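Local coordinates for Mgp-operon protein 3 (Mycoplasma pneumoniae, PDB 6RJ1) that probably works as an extracellular adhesin of the bacterial surface, likely recognising sugars on host cells in partnership with the P1 adhesin, at residues G26-V31 and T51-L56; A34-S39 and Y114-K119. All coordinates share one frame; numbering follows the deposited sequence.

Interaction 1: G26-V31 and T51-L56; sequences GGLDVV and TKLVAL
L28 meets L53 tip to tip, the CD2 methyl of L28 lying 3.8 Å from CD2 of L53. Both leucines hold CG anti to the backbone N (chi1 165° in L28, 179° in L53), which carries each branch toward the other segment. Two residues on, the CG1 methyl of V30 comes to 3.8 Å from CB of A55; the alanine side chain is a single methyl, consistent with the backbones coming nearest here, V30 CA to A55 CA 7.6 Å. The arrangement is a short strand and the start of a helix laid over the face of a mixed beta-sheet. Within 52-59, L53 and A55 alternate with V54, which packs on the far face against L458 and Y460. On the covering side, strand 28-29 belongs to a separate three-stranded antiparallel sheet, L28 bonding through its backbone to L14, and the chain turns straight into helix 30-33. D29 is the N-cap of that helix; its OD1 accepts a weak bond from the N of V31, at 3.4 Å, and another from the N of R32.

Interaction 2: A34-S39 and Y114-K119; sequences AHLHPS and YVLIFK
A34 and L36 are the two bumps that 34-39 presents to strand 114-121, and the forked end of L116 meets both. The CB methyl of A34 sits against the fork of L116, 3.8 Å from CD1 and 3.9 Å from CD2 of that leucine, so one small methyl fills the notch between two branches. L36 comes tip to tip with the same residue, its CD1 lying 3.8 Å from CD2 of L116. The other branch of L36 goes to Y114: CD2 of the leucine approaches CD2 of the tyrosine ring obliquely, at 4.1 Å. A chi1 of -71° sets CG of L36 beside the backbone N, and from there the fork sends CD1 to L116 and CD2 to Y114. A34 and L36 flank H35, which, with positive phi, ends helix 30-33 in a Schellman motif. Farther on, H37 ND1 accepts from the N of S39 at 3.0 Å, a bond internal to the loop that comes in tilted from the ring plane. Across the two segments the contacts are wholly apolar, so between them shape and exclusion of water, rather than directional bonds, probably do the holding; beyond them, S39 OG bonds to S59 OG.

Together the two contacts illustrate how one continuous piece of chain can cover neighbouring strands of a sheet. Interactions 1 and 2 use strands 52-59 and 114-121, which pair antiparallel, and the backbone bonds from L116 N to A55 O and from F118 N to L53 O join them at 2.8 Å each. Helix 30-33 links the covering segments, and V30 packs on L116 as well. Three of the four touching residues of interaction 1 are buried, against two of four in interaction 2. Interaction 1 is aliphatic, a strand end and a helix start packed on strand 52-59. Interaction 2 lies where the helix gives way to loop and adds an aromatic ring; L36 and Y114 are partly exposed, as L28 is in interaction 1.

Interaction 1: G26-V31 and T51-L56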
loop_
_atom_site.group_PDB
_atom_site.type_symbol
_atom_site.label_atom_id
_atom_site.label_comp_id
_atom_site.label_asym_id
_atom_site.label_seq_id
_atom_site.Cartn_x
_atom_site.Cartn_y
_atom_site.Cartn_z
ATOM N N GLY A 26 -18.706 -31.313 -6.229
ATOM C CA GLY A 26 -17.931 -31.059 -5.013
ATOM C C GLY A 26 -16.882 -29.958 -5.078
ATOM O O GLY A 26 -16.277 -29.621 -4.053
ATOM N N GLY A 27 -16.657 -29.418 -6.276
ATOM C CA GLY A 27 -15.697 -28.348 -6.508
ATOM C C GLY A 27 -14.275 -28.820 -6.704
ATOM O O GLY A 27 -13.950 -29.986 -6.455
ATOM N N LEU A 28 -13.408 -27.905 -7.126
ATOM C CA LEU A 28 -12.009 -28.206 -7.383
ATOM C C LEU A 28 -11.118 -27.798 -6.201
ATOM O O LEU A 28 -11.047 -26.611 -5.884
ATOM C CB LEU A 28 -11.588 -27.499 -8.695
ATOM C CG LEU A 28 -10.093 -27.371 -9.018
ATOM C CD1 LEU A 28 -9.584 -28.574 -9.779
ATOM C CD2 LEU A 28 -9.821 -26.100 -9.787
ATOM N N ASP A 29 -10.429 -28.781 -5.564
ATOM C CA ASP A 29 -9.475 -28.503 -4.489
ATOM C C ASP A 29 -8.166 -28.207 -5.188
ATOM O O ASP A 29 -7.421 -29.119 -5.555
ATOM C CB ASP A 29 -9.323 -29.663 -3.488
ATOM C CG ASP A 29 -8.473 -29.351 -2.249
ATOM O OD1 ASP A 29 -7.546 -28.501 -2.344
ATOM O OD2 ASP A 29 -8.730 -29.957 -1.191
ATOM N N VAL A 30 -7.930 -26.916 -5.413
ATOM C CA VAL A 30 -6.798 -26.335 -6.123
ATOM C C VAL A 30 -5.442 -26.898 -5.633
ATOM O O VAL A 30 -4.609 -27.273 -6.462
ATOM C CB VAL A 30 -6.915 -24.789 -6.043
ATOM C CG1 VAL A 30 -5.622 -24.086 -6.402
ATOM C CG2 VAL A 30 -8.054 -24.286 -6.921
ATOM N N VAL A 31 -5.257 -27.015 -4.302
ATOM C CA VAL A 31 -4.024 -27.510 -3.677
ATOM C C VAL A 31 -3.834 -29.029 -3.927
ATOM O O VAL A 31 -2.744 -29.432 -4.356
ATOM C CB VAL A 31 -3.947 -27.096 -2.180
ATOM C CG1 VAL A 31 -2.788 -27.774 -1.454
ATOM C CG2 VAL A 31 -3.834 -25.585 -2.050
ATOM N N THR A 51 -12.013 -21.683 -21.258
ATOM C CA THR A 51 -11.271 -22.944 -21.118
ATOM C C THR A 51 -10.089 -22.861 -20.114
ATOM O O THR A 51 -9.367 -23.853 -19.954
ATOM C CB THR A 51 -10.845 -23.475 -22.521
ATOM O OG1 THR A 51 -10.695 -24.900 -22.490
ATOM C CG2 THR A 51 -9.595 -22.777 -23.118
ATOM N N LYS A 52 -9.904 -21.713 -19.438
ATOM C CA LYS A 52 -8.782 -21.520 -18.517
ATOM C C LYS A 52 -9.157 -20.982 -17.130
ATOM O O LYS A 52 -10.062 -20.156 -16.991
ATOM C CB LYS A 52 -7.726 -20.608 -19.176
ATOM C CG LYS A 52 -6.351 -20.566 -18.494
ATOM C CD LYS A 52 -5.209 -20.702 -19.493
ATOM C CE LYS A 52 -4.970 -19.459 -20.321
ATOM N NZ LYS A 52 -4.203 -19.772 -21.557
ATOM N N LEU A 53 -8.424 -21.459 -16.111
ATOM C CA LEU A 53 -8.533 -21.038 -14.722
ATOM C C LEU A 53 -7.124 -20.937 -14.145
ATOM O O LEU A 53 -6.373 -21.913 -14.146
ATOM C CB LEU A 53 -9.422 -21.983 -13.897
ATOM C CG LEU A 53 -9.596 -21.643 -12.415
ATOM C CD1 LEU A 53 -10.550 -20.466 -12.216
ATOM C CD2 LEU A 53 -10.093 -22.845 -11.660
ATOM N N VAL A 54 -6.765 -19.733 -13.697
ATOM C CA VAL A 54 -5.465 -19.407 -13.120
ATOM C C VAL A 54 -5.634 -19.220 -11.608
ATOM O O VAL A 54 -6.554 -18.524 -11.186
ATOM C CB VAL A 54 -4.866 -18.147 -13.810
ATOM C CG1 VAL A 54 -3.497 -17.800 -13.243
ATOM C CG2 VAL A 54 -4.791 -18.333 -15.324
ATOM N N ALA A 55 -4.767 -19.855 -10.799
ATOM C CA ALA A 55 -4.814 -19.751 -9.334
ATOM C C ALA A 55 -3.454 -19.340 -8.752
ATOM O O ALA A 55 -2.429 -19.522 -9.403
ATOM C CB ALA A 55 -5.284 -21.069 -8.724
ATOM N N LEU A 56 -3.455 -18.759 -7.543
ATOM C CA LEU A 56 -2.267 -18.322 -6.815
ATOM C C LEU A 56 -2.281 -18.976 -5.435
ATOM O O LEU A 56 -3.242 -18.818 -4.674
ATOM C CB LEU A 56 -2.242 -16.787 -6.689
ATOM C CG LEU A 56 -1.040 -16.145 -5.979
ATOM C CD1 LEU A 56 0.273 -16.512 -6.658
ATOM C CD2 LEU A 56 -1.195 -14.643 -5.914
#

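Interaction 2: A34-S39 and Y114-K119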
loop_
_atom_site.group_PDB
_atom_site.type_symbol
_atom_site.label_atom_id
_atom_site.label_comp_id
_atom_site.label_asym_id
_atom_site.label_seq_id
_atom_site.Cartn_x
_atom_site.Cartn_y
_atom_site.Cartn_z
ATOM N N ALA A 34 -3.274 -29.775 -7.783
ATOM C CA ALA A 34 -1.959 -29.342 -8.265
ATOM C C ALA A 34 -0.821 -30.200 -7.706
ATOM O O ALA A 34 0.337 -29.982 -8.063
ATOM C CB ALA A 34 -1.735 -27.879 -7.930
ATOM N N HIS A 35 -1.161 -31.208 -6.867
ATOM C CA HIS A 35 -0.239 -32.135 -6.203
ATOM C C HIS A 35 0.710 -31.361 -5.280
ATOM O O HIS A 35 1.931 -31.556 -5.290
ATOM C CB HIS A 35 0.497 -33.032 -7.212
ATOM C CG HIS A 35 -0.415 -33.754 -8.146
ATOM N ND1 HIS A 35 -1.028 -34.949 -7.782
ATOM C CD2 HIS A 35 -0.800 -33.423 -9.399
ATOM C CE1 HIS A 35 -1.750 -35.312 -8.831
ATOM N NE2 HIS A 35 -1.648 -34.425 -9.827
ATOM N N LEU A 36 0.120 -30.445 -4.495
ATOM C CA LEU A 36 0.841 -29.591 -3.559
ATOM C C LEU A 36 0.619 -30.000 -2.113
ATOM O O LEU A 36 -0.390 -30.628 -1.783
ATOM C CB LEU A 36 0.479 -28.113 -3.772
ATOM C CG LEU A 36 1.013 -27.463 -5.050
ATOM C CD1 LEU A 36 0.361 -26.147 -5.282
ATOM C CD2 LEU A 36 2.522 -27.272 -5.005
ATOM N N HIS A 37 1.592 -29.653 -1.261
ATOM C CA HIS A 37 1.613 -29.912 0.170
ATOM C C HIS A 37 0.386 -29.268 0.874
ATOM O O HIS A 37 -0.010 -28.154 0.499
ATOM C CB HIS A 37 2.930 -29.362 0.761
ATOM C CG HIS A 37 3.149 -29.746 2.192
ATOM N ND1 HIS A 37 2.641 -28.982 3.231
ATOM C CD2 HIS A 37 3.746 -30.843 2.711
ATOM C CE1 HIS A 37 2.975 -29.618 4.342
ATOM N NE2 HIS A 37 3.646 -30.738 4.080
ATOM N N PRO A 38 -0.195 -29.942 1.912
ATOM C CA PRO A 38 -1.358 -29.372 2.624
ATOM C C PRO A 38 -1.216 -27.955 3.179
ATOM O O PRO A 38 -2.240 -27.307 3.390
ATOM C CB PRO A 38 -1.598 -30.369 3.758
ATOM C CG PRO A 38 -1.031 -31.634 3.276
ATOM C CD PRO A 38 0.152 -31.274 2.450
ATOM N N SER A 39 0.020 -27.469 3.414
ATOM C CA SER A 39 0.268 -26.108 3.929
ATOM C C SER A 39 -0.078 -25.001 2.924
ATOM O O SER A 39 -0.184 -23.830 3.315
ATOM C CB SER A 39 1.711 -25.948 4.391
ATOM O OG SER A 39 2.616 -26.107 3.311
ATOM N N TYR A 114 3.166 -20.534 -5.957
ATOM C CA TYR A 114 2.935 -20.967 -7.330
ATOM C C TYR A 114 1.727 -20.319 -7.952
ATOM O O TYR A 114 0.762 -19.980 -7.263
ATOM C CB TYR A 114 2.753 -22.495 -7.407
ATOM C CG TYR A 114 4.033 -23.277 -7.259
ATOM C CD1 TYR A 114 4.844 -23.542 -8.360
ATOM C CD2 TYR A 114 4.426 -23.779 -6.021
ATOM C CE1 TYR A 114 6.028 -24.265 -8.229
ATOM C CE2 TYR A 114 5.609 -24.499 -5.875
ATOM C CZ TYR A 114 6.409 -24.742 -6.981
ATOM O OH TYR A 114 7.581 -25.449 -6.829
ATOM N N VAL A 115 1.792 -20.171 -9.277
ATOM C CA VAL A 115 0.694 -19.746 -10.126
ATOM C C VAL A 115 0.311 -21.060 -10.799
ATOM O O VAL A 115 1.171 -21.701 -11.418
ATOM C CB VAL A 115 1.070 -18.636 -11.142
ATOM C CG1 VAL A 115 0.018 -18.512 -12.239
ATOM C CG2 VAL A 115 1.264 -17.302 -10.440
ATOM N N LEU A 116 -0.938 -21.504 -10.601
ATOM C CA LEU A 116 -1.427 -22.767 -11.153
ATOM C C LEU A 116 -2.327 -22.516 -12.344
ATOM O O LEU A 116 -3.182 -21.630 -12.292
ATOM C CB LEU A 116 -2.178 -23.594 -10.094
ATOM C CG LEU A 116 -1.613 -23.610 -8.681
ATOM C CD1 LEU A 116 -2.590 -24.209 -7.736
ATOM C CD2 LEU A 116 -0.312 -24.366 -8.607
ATOM N N ILE A 117 -2.139 -23.303 -13.410
ATOM C CA ILE A 117 -2.922 -23.213 -14.636
ATOM C C ILE A 117 -3.764 -24.480 -14.766
ATOM O O ILE A 117 -3.245 -25.600 -14.655
ATOM C CB ILE A 117 -2.015 -22.984 -15.883
ATOM C CG1 ILE A 117 -1.005 -21.815 -15.682
ATOM C CG2 ILE A 117 -2.829 -22.817 -17.176
ATOM C CD1 ILE A 117 -1.574 -20.366 -15.423
ATOM N N PHE A 118 -5.070 -24.289 -14.998
ATOM C CA PHE A 118 -6.041 -25.361 -15.165
ATOM C C PHE A 118 -6.748 -25.206 -16.497
ATOM O O PHE A 118 -6.968 -24.084 -16.954
ATOM C CB PHE A 118 -7.074 -25.332 -14.028
ATOM C CG PHE A 118 -6.538 -25.683 -12.662
ATOM C CD1 PHE A 118 -6.010 -24.699 -11.829
ATOM C CD2 PHE A 118 -6.595 -26.992 -12.189
ATOM C CE1 PHE A 118 -5.527 -25.024 -10.558
ATOM C CE2 PHE A 118 -6.116 -27.317 -10.914
ATOM C CZ PHE A 118 -5.586 -26.331 -10.108
ATOM N N LYS A 119 -7.100 -26.330 -17.119
ATOM C CA LYS A 119 -7.832 -26.358 -18.383
ATOM C C LYS A 119 -9.223 -26.903 -18.116
ATOM O O LYS A 119 -9.371 -27.786 -17.264
ATOM C CB LYS A 119 -7.099 -27.170 -19.471
ATOM C CG LYS A 119 -6.990 -28.686 -19.286
ATOM C CD LYS A 119 -6.497 -29.352 -20.570
ATOM C CE LYS A 119 -5.999 -30.757 -20.335
ATOM N NZ LYS A 119 -4.674 -30.787 -19.637
#